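Local coordinates for protein acyl-CoA dehydrogenase (Bacillus anthracis, PDB 3OWA) that probably oxidises acyl-CoA thioesters to their alpha,beta-unsaturated enoyl-CoA products, using bound FAD as the electron acceptor, at residues D25-P30 against T513-K518; N313-T318 against V529-V534; V325-G330 against N502-E507. One frame throughout, in Å; residues are numbered along the deposited sequence.

Interaction 1: residues D25-P30 against T513-K518; sequences DQVFTP and TEKAIK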
loop_
_atom_site.group_PDB
_atom_site.type_symbol
_atom_site.label_atom_id
_atom_site.label_comp_id
_atom_site.label_asym_id
_atom_site.label_seq_id
_atom_site.Cartn_x
_atom_site.Cartn_y
_atom_site.Cartn_z
ATOM N N ASP A 25 -7.042 28.583 -20.772
ATOM C CA ASP A 25 -6.046 28.921 -21.784
ATOM C C ASP A 25 -4.607 28.779 -21.286
ATOM O O ASP A 25 -3.682 28.676 -22.087
ATOM C CB ASP A 25 -6.278 30.342 -22.311
ATOM C CG ASP A 25 -7.022 30.356 -23.620
ATOM O OD1 ASP A 25 -8.122 30.948 -23.657
ATOM O OD2 ASP A 25 -6.505 29.776 -24.611
ATOM N N GLN A 26 -4.415 28.763 -19.970
ATOM C CA GLN A 26 -3.066 28.653 -19.405
ATOM C C GLN A 26 -2.699 27.222 -18.988
ATOM O O GLN A 26 -1.690 27.018 -18.310
ATOM C CB GLN A 26 -2.902 29.597 -18.223
ATOM C CG GLN A 26 -3.136 31.086 -18.549
ATOM C CD GLN A 26 -3.336 31.864 -17.291
ATOM O OE1 GLN A 26 -4.225 31.554 -16.514
ATOM N NE2 GLN A 26 -2.489 32.850 -17.052
ATOM N N VAL A 27 -3.510 26.241 -19.384
ATOM C CA VAL A 27 -3.142 24.846 -19.133
ATOM C C VAL A 27 -3.085 24.016 -20.404
ATOM O O VAL A 27 -3.916 24.168 -21.316
ATOM C CB VAL A 27 -4.061 24.138 -18.089
ATOM C CG1 VAL A 27 -4.025 24.861 -16.749
ATOM C CG2 VAL A 27 -5.479 24.012 -18.604
ATOM N N PHE A 28 -2.090 23.143 -20.455
ATOM C CA PHE A 28 -1.988 22.140 -21.505
ATOM C C PHE A 28 -2.641 20.835 -21.014
ATOM O O PHE A 28 -2.450 20.442 -19.862
ATOM C CB PHE A 28 -0.518 21.925 -21.902
ATOM C CG PHE A 28 -0.338 20.956 -23.035
ATOM C CD1 PHE A 28 -0.485 21.382 -24.350
ATOM C CD2 PHE A 28 -0.046 19.617 -22.781
ATOM C CE1 PHE A 28 -0.345 20.493 -25.410
ATOM C CE2 PHE A 28 0.083 18.714 -23.822
ATOM C CZ PHE A 28 -0.053 19.157 -25.148
ATOM N N THR A 29 -3.430 20.190 -21.873
ATOM C CA THR A 29 -4.120 18.951 -21.515
ATOM C C THR A 29 -3.923 17.889 -22.605
ATOM O O THR A 29 -3.570 18.226 -23.721
ATOM C CB THR A 29 -5.659 19.170 -21.320
ATOM O OG1 THR A 29 -6.280 19.234 -22.592
ATOM C CG2 THR A 29 -5.975 20.430 -20.516
ATOM N N PRO A 30 -4.192 16.606 -22.291
ATOM C CA PRO A 30 -4.093 15.619 -23.364
ATOM C C PRO A 30 -4.975 15.913 -24.588
ATOM O O PRO A 30 -4.667 15.428 -25.685
ATOM C CB PRO A 30 -4.499 14.309 -22.680
ATOM C CG PRO A 30 -4.092 14.493 -21.208
ATOM C CD PRO A 30 -4.280 15.979 -20.951
ATOM N N THR A 513 -11.294 19.627 -17.466
ATOM C CA THR A 513 -12.688 19.314 -17.738
ATOM C C THR A 513 -13.413 20.585 -18.294
ATOM O O THR A 513 -14.163 20.515 -19.264
ATOM C CB THR A 513 -13.386 18.735 -16.481
ATOM O OG1 THR A 513 -12.634 17.597 -15.984
ATOM C CG2 THR A 513 -14.836 18.341 -16.792
ATOM N N GLU A 514 -13.145 21.729 -17.679
ATOM C CA GLU A 514 -13.691 23.007 -18.116
ATOM C C GLU A 514 -13.300 23.289 -19.562
ATOM O O GLU A 514 -14.153 23.647 -20.392
ATOM C CB GLU A 514 -13.170 24.113 -17.203
ATOM C CG GLU A 514 -13.890 25.444 -17.363
ATOM C CD GLU A 514 -13.247 26.569 -16.543
ATOM O OE1 GLU A 514 -12.739 26.288 -15.422
ATOM O OE2 GLU A 514 -13.240 27.729 -17.037
ATOM N N LYS A 515 -12.018 23.103 -19.875
ATOM C CA LYS A 515 -11.555 23.267 -21.243
ATOM C C LYS A 515 -12.258 22.327 -22.235
ATOM O O LYS A 515 -12.650 22.756 -23.331
ATOM C CB LYS A 515 -10.024 23.146 -21.335
ATOM C CG LYS A 515 -9.537 22.915 -22.763
ATOM C CD LYS A 515 -8.467 23.877 -23.211
ATOM C CE LYS A 515 -7.256 23.868 -22.343
ATOM N NZ LYS A 515 -6.108 24.373 -23.158
ATOM N N ALA A 516 -12.433 21.068 -21.844
ATOM C CA ALA A 516 -13.106 20.080 -22.675
ATOM C C ALA A 516 -14.540 20.499 -22.988
ATOM O O ALA A 516 -14.986 20.406 -24.131
ATOM C CB ALA A 516 -13.098 18.741 -22.014
ATOM N N ILE A 517 -15.240 20.954 -21.957
ATOM C CA ILE A 517 -16.624 21.381 -22.078
ATOM C C ILE A 517 -16.709 22.493 -23.134
ATOM O O ILE A 517 -17.466 22.379 -24.092
ATOM C CB ILE A 517 -17.209 21.785 -20.704
ATOM C CG1 ILE A 517 -17.418 20.535 -19.846
ATOM C CG2 ILE A 517 -18.565 22.579 -20.852
ATOM C CD1 ILE A 517 -17.596 20.824 -18.405
ATOM N N LYS A 518 -15.867 23.510 -22.980
ATOM C CA LYS A 518 -15.841 24.658 -23.867
ATOM C C LYS A 518 -15.366 24.291 -25.245
ATOM O O LYS A 518 -15.589 25.041 -26.188
ATOM C CB LYS A 518 -14.969 25.754 -23.265
ATOM C CG LYS A 518 -15.371 25.988 -21.806
ATOM C CD LYS A 518 -15.077 27.375 -21.265
ATOM C CE LYS A 518 -15.600 27.465 -19.834
ATOM N NZ LYS A 518 -14.984 28.550 -19.021
#

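Interaction 2: residues N313-T318 against V529-V534; sequences NMAAKT and VLYTEV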
loop_
_atom_site.group_PDB
_atom_site.type_symbol
_atom_site.label_atom_id
_atom_site.label_comp_id
_atom_site.label_asym_id
_atom_site.label_seq_id
_atom_site.Cartn_x
_atom_site.Cartn_y
_atom_site.Cartn_z
ATOM N N ASN A 313 -12.539 4.654 -8.237
ATOM C CA ASN A 313 -11.535 5.363 -7.478
ATOM C C ASN A 313 -10.228 5.365 -8.256
ATOM O O ASN A 313 -9.572 6.392 -8.385
ATOM C CB ASN A 313 -11.314 4.706 -6.097
ATOM C CG ASN A 313 -12.463 4.940 -5.137
ATOM O OD1 ASN A 313 -13.234 5.873 -5.300
ATOM N ND2 ASN A 313 -12.565 4.077 -4.100
HETATM N N MSE A 314 -9.890 4.212 -8.820
HETATM C CA MSE A 314 -8.648 4.055 -9.576
HETATM C C MSE A 314 -8.642 5.009 -10.765
HETATM O O MSE A 314 -7.646 5.704 -10.989
HETATM C CB MSE A 314 -8.487 2.629 -10.068
HETATM C CG MSE A 314 -8.234 1.628 -8.911
HETATM SE SE MSE A 314 -8.663 -0.177 -9.529
HETATM C CE MSE A 314 -7.168 -0.466 -10.710
ATOM N N ALA A 315 -9.757 5.031 -11.493
ATOM C CA ALA A 315 -9.858 5.845 -12.711
ATOM C C ALA A 315 -9.889 7.347 -12.414
ATOM O O ALA A 315 -9.324 8.129 -13.161
ATOM C CB ALA A 315 -11.038 5.447 -13.489
ATOM N N ALA A 316 -10.553 7.738 -11.325
ATOM C CA ALA A 316 -10.643 9.148 -10.974
ATOM C C ALA A 316 -9.312 9.726 -10.508
ATOM O O ALA A 316 -8.946 10.825 -10.884
ATOM C CB ALA A 316 -11.727 9.389 -9.945
ATOM N N LYS A 317 -8.611 8.998 -9.651
ATOM C CA LYS A 317 -7.218 9.346 -9.323
ATOM C C LYS A 317 -6.320 9.414 -10.537
ATOM O O LYS A 317 -5.532 10.337 -10.650
ATOM C CB LYS A 317 -6.650 8.341 -8.308
ATOM C CG LYS A 317 -7.376 8.395 -6.958
ATOM C CD LYS A 317 -6.788 7.276 -6.078
ATOM C CE LYS A 317 -7.568 7.094 -4.778
ATOM N NZ LYS A 317 -7.403 8.326 -3.885
ATOM N N THR A 318 -6.437 8.454 -11.451
ATOM C CA THR A 318 -5.593 8.437 -12.650
ATOM C C THR A 318 -5.888 9.665 -13.535
ATOM O O THR A 318 -4.968 10.252 -14.112
ATOM C CB THR A 318 -5.844 7.168 -13.476
ATOM O OG1 THR A 318 -5.446 6.023 -12.730
ATOM C CG2 THR A 318 -5.049 7.172 -14.825
ATOM N N VAL A 529 -16.456 15.054 -16.131
ATOM C CA VAL A 529 -17.185 15.793 -15.103
ATOM C C VAL A 529 -17.300 14.931 -13.850
ATOM O O VAL A 529 -17.067 15.413 -12.741
ATOM C CB VAL A 529 -18.586 16.249 -15.581
ATOM C CG1 VAL A 529 -19.497 16.644 -14.395
ATOM C CG2 VAL A 529 -18.468 17.398 -16.562
ATOM N N LEU A 530 -17.662 13.668 -14.053
ATOM C CA LEU A 530 -17.790 12.683 -12.992
ATOM C C LEU A 530 -16.485 12.457 -12.214
ATOM O O LEU A 530 -16.499 12.521 -10.993
ATOM C CB LEU A 530 -18.332 11.365 -13.566
ATOM C CG LEU A 530 -19.838 11.380 -13.947
ATOM C CD1 LEU A 530 -20.204 10.076 -14.616
ATOM C CD2 LEU A 530 -20.757 11.666 -12.756
ATOM N N TYR A 531 -15.380 12.237 -12.926
ATOM C CA TYR A 531 -14.067 12.062 -12.284
ATOM C C TYR A 531 -13.801 13.277 -11.425
ATOM O O TYR A 531 -13.369 13.155 -10.294
ATOM C CB TYR A 531 -12.920 11.980 -13.307
ATOM C CG TYR A 531 -12.830 10.744 -14.178
ATOM C CD1 TYR A 531 -13.189 9.487 -13.686
ATOM C CD2 TYR A 531 -12.345 10.834 -15.482
ATOM C CE1 TYR A 531 -13.067 8.357 -14.470
ATOM C CE2 TYR A 531 -12.218 9.689 -16.290
ATOM C CZ TYR A 531 -12.613 8.461 -15.776
ATOM O OH TYR A 531 -12.526 7.320 -16.537
ATOM N N THR A 532 -14.069 14.454 -11.998
ATOM C CA THR A 532 -13.795 15.740 -11.355
ATOM C C THR A 532 -14.595 15.972 -10.079
ATOM O O THR A 532 -14.010 16.372 -9.059
ATOM C CB THR A 532 -13.985 16.901 -12.362
ATOM O OG1 THR A 532 -13.088 16.685 -13.450
ATOM C CG2 THR A 532 -13.651 18.248 -11.729
ATOM N N GLU A 533 -15.910 15.713 -10.123
ATOM C CA GLU A 533 -16.774 15.856 -8.941
ATOM C C GLU A 533 -16.332 14.964 -7.789
ATOM O O GLU A 533 -16.219 15.397 -6.634
ATOM C CB GLU A 533 -18.219 15.518 -9.313
ATOM C CG GLU A 533 -18.879 16.629 -10.119
ATOM C CD GLU A 533 -20.191 16.216 -10.757
ATOM O OE1 GLU A 533 -20.449 14.995 -10.916
ATOM O OE2 GLU A 533 -20.974 17.129 -11.099
ATOM N N VAL A 534 -16.063 13.713 -8.139
ATOM C CA VAL A 534 -15.741 12.681 -7.183
ATOM C C VAL A 534 -14.334 12.933 -6.600
ATOM O O VAL A 534 -14.159 12.893 -5.383
ATOM C CB VAL A 534 -15.852 11.292 -7.896
ATOM C CG1 VAL A 534 -14.949 10.277 -7.285
ATOM C CG2 VAL A 534 -17.340 10.827 -7.919
#

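Interaction 3: residues V325-G330 against N502-E507; sequences VYRTVG and NLYAME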
loop_
_atom_site.group_PDB
_atom_site.type_symbol
_atom_site.label_atom_id
_atom_site.label_comp_id
_atom_site.label_asym_id
_atom_site.label_seq_id
_atom_site.Cartn_x
_atom_site.Cartn_y
_atom_site.Cartn_z
ATOM N N VAL A 325 0.038 16.002 -14.468
ATOM C CA VAL A 325 1.361 15.732 -15.060
ATOM C C VAL A 325 1.526 16.438 -16.417
ATOM O O VAL A 325 2.564 17.059 -16.663
ATOM C CB VAL A 325 1.682 14.205 -15.166
ATOM C CG1 VAL A 325 2.997 13.981 -15.823
ATOM C CG2 VAL A 325 1.758 13.582 -13.773
ATOM N N TYR A 326 0.541 16.311 -17.305
ATOM C CA TYR A 326 0.647 16.938 -18.625
ATOM C C TYR A 326 0.528 18.458 -18.574
ATOM O O TYR A 326 1.066 19.139 -19.427
ATOM C CB TYR A 326 -0.322 16.327 -19.646
ATOM C CG TYR A 326 0.240 15.040 -20.199
ATOM C CD1 TYR A 326 -0.187 13.792 -19.715
ATOM C CD2 TYR A 326 1.252 15.072 -21.156
ATOM C CE1 TYR A 326 0.385 12.600 -20.217
ATOM C CE2 TYR A 326 1.815 13.912 -21.665
ATOM C CZ TYR A 326 1.383 12.682 -21.181
ATOM O OH TYR A 326 1.951 11.548 -21.688
ATOM N N ARG A 327 -0.138 18.960 -17.544
ATOM C CA ARG A 327 -0.123 20.372 -17.233
ATOM C C ARG A 327 1.317 20.811 -17.021
ATOM O O ARG A 327 1.742 21.797 -17.588
ATOM C CB ARG A 327 -0.950 20.660 -15.980
ATOM C CG ARG A 327 -0.879 22.111 -15.499
ATOM C CD ARG A 327 -1.878 22.371 -14.403
ATOM N NE ARG A 327 -1.892 23.760 -13.954
ATOM C CZ ARG A 327 -2.633 24.220 -12.947
ATOM N NH1 ARG A 327 -3.438 23.409 -12.255
ATOM N NH2 ARG A 327 -2.559 25.503 -12.628
ATOM N N THR A 328 2.065 20.090 -16.182
ATOM C CA THR A 328 3.448 20.442 -15.931
ATOM C C THR A 328 4.299 20.366 -17.211
ATOM O O THR A 328 5.125 21.263 -17.472
ATOM C CB THR A 328 4.041 19.529 -14.824
ATOM O OG1 THR A 328 3.299 19.714 -13.621
ATOM C CG2 THR A 328 5.490 19.864 -14.547
ATOM N N VAL A 329 4.117 19.289 -17.985
ATOM C CA VAL A 329 4.831 19.118 -19.252
ATOM C C VAL A 329 4.521 20.321 -20.156
ATOM O O VAL A 329 5.432 20.926 -20.736
ATOM C CB VAL A 329 4.479 17.775 -19.948
ATOM C CG1 VAL A 329 5.249 17.639 -21.243
ATOM C CG2 VAL A 329 4.807 16.553 -19.013
ATOM N N GLY A 330 3.237 20.690 -20.220
ATOM C CA GLY A 330 2.805 21.899 -20.917
ATOM C C GLY A 330 3.457 23.198 -20.467
ATOM O O GLY A 330 3.753 24.048 -21.306
ATOM N N ASN A 502 -2.764 18.214 -3.304
ATOM C CA ASN A 502 -4.182 17.988 -3.588
ATOM C C ASN A 502 -4.788 19.121 -4.372
ATOM O O ASN A 502 -5.538 18.891 -5.306
ATOM C CB ASN A 502 -4.969 17.749 -2.298
ATOM C CG ASN A 502 -4.938 16.293 -1.870
ATOM O OD1 ASN A 502 -4.478 15.416 -2.604
ATOM N ND2 ASN A 502 -5.418 16.034 -0.682
ATOM N N LEU A 503 -4.435 20.347 -4.002
ATOM C CA LEU A 503 -4.898 21.528 -4.733
ATOM C C LEU A 503 -4.514 21.538 -6.236
ATOM O O LEU A 503 -5.356 21.801 -7.110
ATOM C CB LEU A 503 -4.437 22.800 -4.000
ATOM C CG LEU A 503 -4.494 24.036 -4.871
ATOM C CD1 LEU A 503 -5.913 24.562 -4.849
ATOM C CD2 LEU A 503 -3.469 25.077 -4.432
ATOM N N TYR A 504 -3.250 21.245 -6.521
ATOM C CA TYR A 504 -2.738 21.158 -7.892
ATOM C C TYR A 504 -3.451 20.083 -8.721
ATOM O O TYR A 504 -3.804 20.303 -9.883
ATOM C CB TYR A 504 -1.206 20.909 -7.887
ATOM C CG TYR A 504 -0.530 21.056 -9.231
ATOM C CD1 TYR A 504 -0.654 22.240 -9.974
ATOM C CD2 TYR A 504 0.228 20.022 -9.765
ATOM C CE1 TYR A 504 -0.036 22.391 -11.211
ATOM C CE2 TYR A 504 0.861 20.159 -11.001
ATOM C CZ TYR A 504 0.721 21.356 -11.719
ATOM O OH TYR A 504 1.337 21.488 -12.947
ATOM N N ALA A 505 -3.657 18.916 -8.139
ATOM C CA ALA A 505 -4.389 17.867 -8.846
ATOM C C ALA A 505 -5.867 18.262 -9.086
ATOM O O ALA A 505 -6.404 18.055 -10.187
ATOM C CB ALA A 505 -4.302 16.556 -8.064
HETATM N N MSE A 506 -6.507 18.826 -8.066
HETATM C CA MSE A 506 -7.911 19.290 -8.176
HETATM C C MSE A 506 -8.064 20.326 -9.263
HETATM O O MSE A 506 -8.930 20.204 -10.114
HETATM C CB MSE A 506 -8.387 19.918 -6.871
HETATM C CG MSE A 506 -8.671 18.944 -5.766
HETATM SE SE MSE A 506 -9.138 19.918 -4.167
HETATM C CE MSE A 506 -10.778 20.747 -4.763
ATOM N N GLU A 507 -7.233 21.364 -9.226
ATOM C CA GLU A 507 -7.304 22.433 -10.232
ATOM C C GLU A 507 -7.031 21.919 -11.648
ATOM O O GLU A 507 -7.691 22.323 -12.608
ATOM C CB GLU A 507 -6.340 23.566 -9.871
ATOM C CG GLU A 507 -6.369 24.740 -10.851
ATOM C CD GLU A 507 -5.329 25.842 -10.549
ATOM O OE1 GLU A 507 -5.722 27.030 -10.479
ATOM O OE2 GLU A 507 -4.118 25.538 -10.389
#

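Interaction 1: residues D25-P30 against T513-K518
K515, on the last turns of helix 490-520, meets the irregular chain of 25-30, whose V27 to T29 run extended before helix 35-52. The contact ties an N-terminal segment of this acyl-CoA dehydrogenase to helix 490-520 of its helical C-terminal part, and one long side chain makes it. K515 starts with CG anti to the backbone N (chi1 164°), then bends at chi2 and chi3, which carries its ammonium across to the loop. There K515 NZ donates to V27 O at 2.9 Å, meeting the carbonyl almost head-on with a C=O...N angle of 172°. The same nitrogen forms a salt bridge with D32, a residue that also accepts from the backbone N of T29, so one carboxylate holds both the lysine and the loop. D25 OD2 remains 5.6 Å from K515 NZ, too far for a bond, though its charge may still help draw the lysine in. Apolar contact backs up the polar end. V27 and K515 run past each other in opposite directions, with V27 CG2 lying 4.1 Å from K515 CE. T29 approaches the same methylene at a slant, its methyl CG2 also 4.1 Å from K515 CE.

Interaction 2: residues N313-T318 against V529-V534
A315 and A316 of helix 313-318 offer the small surface on which Y531 of helix 529-534 lies. The side chain of N313 starts out away from the other helix, and its amide bonds to K582 and Y374. M314 is a selenomethionine; M314 O accepts from T318 N and, at 2.8 Å, from T318 OG1, the two arriving from opposite faces of the carbonyl plane. A315 comes next: its CB rests 3.7 Å from Y531 CE1, and its carbonyl O stands over one face of the ring, toward the rim. In the largely helical C-terminal part of the acyl-CoA dehydrogenase, helices 305-336 and 526-554 meet here nearly at right angles, the two short segments crossing at -92° with axes 9.0 Å apart. A316 sits where the backbones come closest, its CA 4.7 Å from Y531 CA. A316 CA lies 3.7 Å from Y531 CD1, while A316 CB reaches V534 CG1 at 4.3 Å, one turn further along. Y531 keeps CG beside its own backbone N (chi1 -70°), sending the ring along the alanines until its hydroxyl bonds to T596 O near the C terminus and to Q527.

Interaction 3: residues V325-G330 against N502-E507
R327 and Y504 mark the nearest approach of two helical segments that run almost perpendicular, 87° between their directions, with the axes 10.8 Å apart at closest. The backbones are too far apart to touch, and three long side chains and a threonine fill the gap. R327 leaves its helix with CG anti to the backbone N and stays extended to NE, so the guanidinium arrives beside the other helix. There it grips E507 end-on: R327 NH2 to E507 OE2 at 2.7 Å and R327 NH1 to the same OE2 at 2.9 Å, both nitrogens closing on a single oxygen. E507 OE2 lies in the guanidinium plane, but both donors reach it from above the same face of the carboxylate, whose plane is turned 58° from that of the guanidinium. Sharing one oxygen leaves both bonds bent. K468 pairs with the other oxygen, E507 OE1, and R327 NH1 also donates to S508. Two positive groups, R327 and K468, thus flank one buried carboxylate, which would probably keep it ionised.

Y504 crosses R327 at a slant, its CE1 over one face of the guanidinium, 3.6 Å from CZ of R327, with the two planes 35° apart. Its hydroxyl runs on past the arginine's aliphatic part, Y504 OH coming within 3.4 Å of R327 CG, and ends at T328. The T328 OG1 to Y504 OH hydrogen bond is 2.7 Å long, with OG1 near the plane of the ring and at its edge. T328 OG1 also bonds to S324 O of its own helix. F17 meets the Y504 ring and, with V27, touches R327, bringing the N-terminal segment against the salt bridge. A buried salt bridge with a tyrosine over one guanidinium face here joins two crossing helices of the alpha-helical C-terminal part characteristic of acyl-CoA dehydrogenases.

From the N terminus, residues 25-30 come first; interaction 1 ties this N-terminal segment to the end of helix 490-520, closing a loop of 482 residues that takes in the beta domain. Helix 305-336 follows, and interactions 2 and 3 tie it, through 313-318 and 325-330, to helices 526-554 and 490-520. Helix 490-520 closes interaction 3 first, at 502-507, then interaction 1 at 513-518; helix 526-554 closes interaction 2 last. Interaction 3 thus lies within both other loops, while interactions 1 and 2 cross. T513 and T532 join interactions 1 and 2 through a probable hydrogen bond between their OG1 atoms, and F28 packs on G330 between interactions 1 and 3.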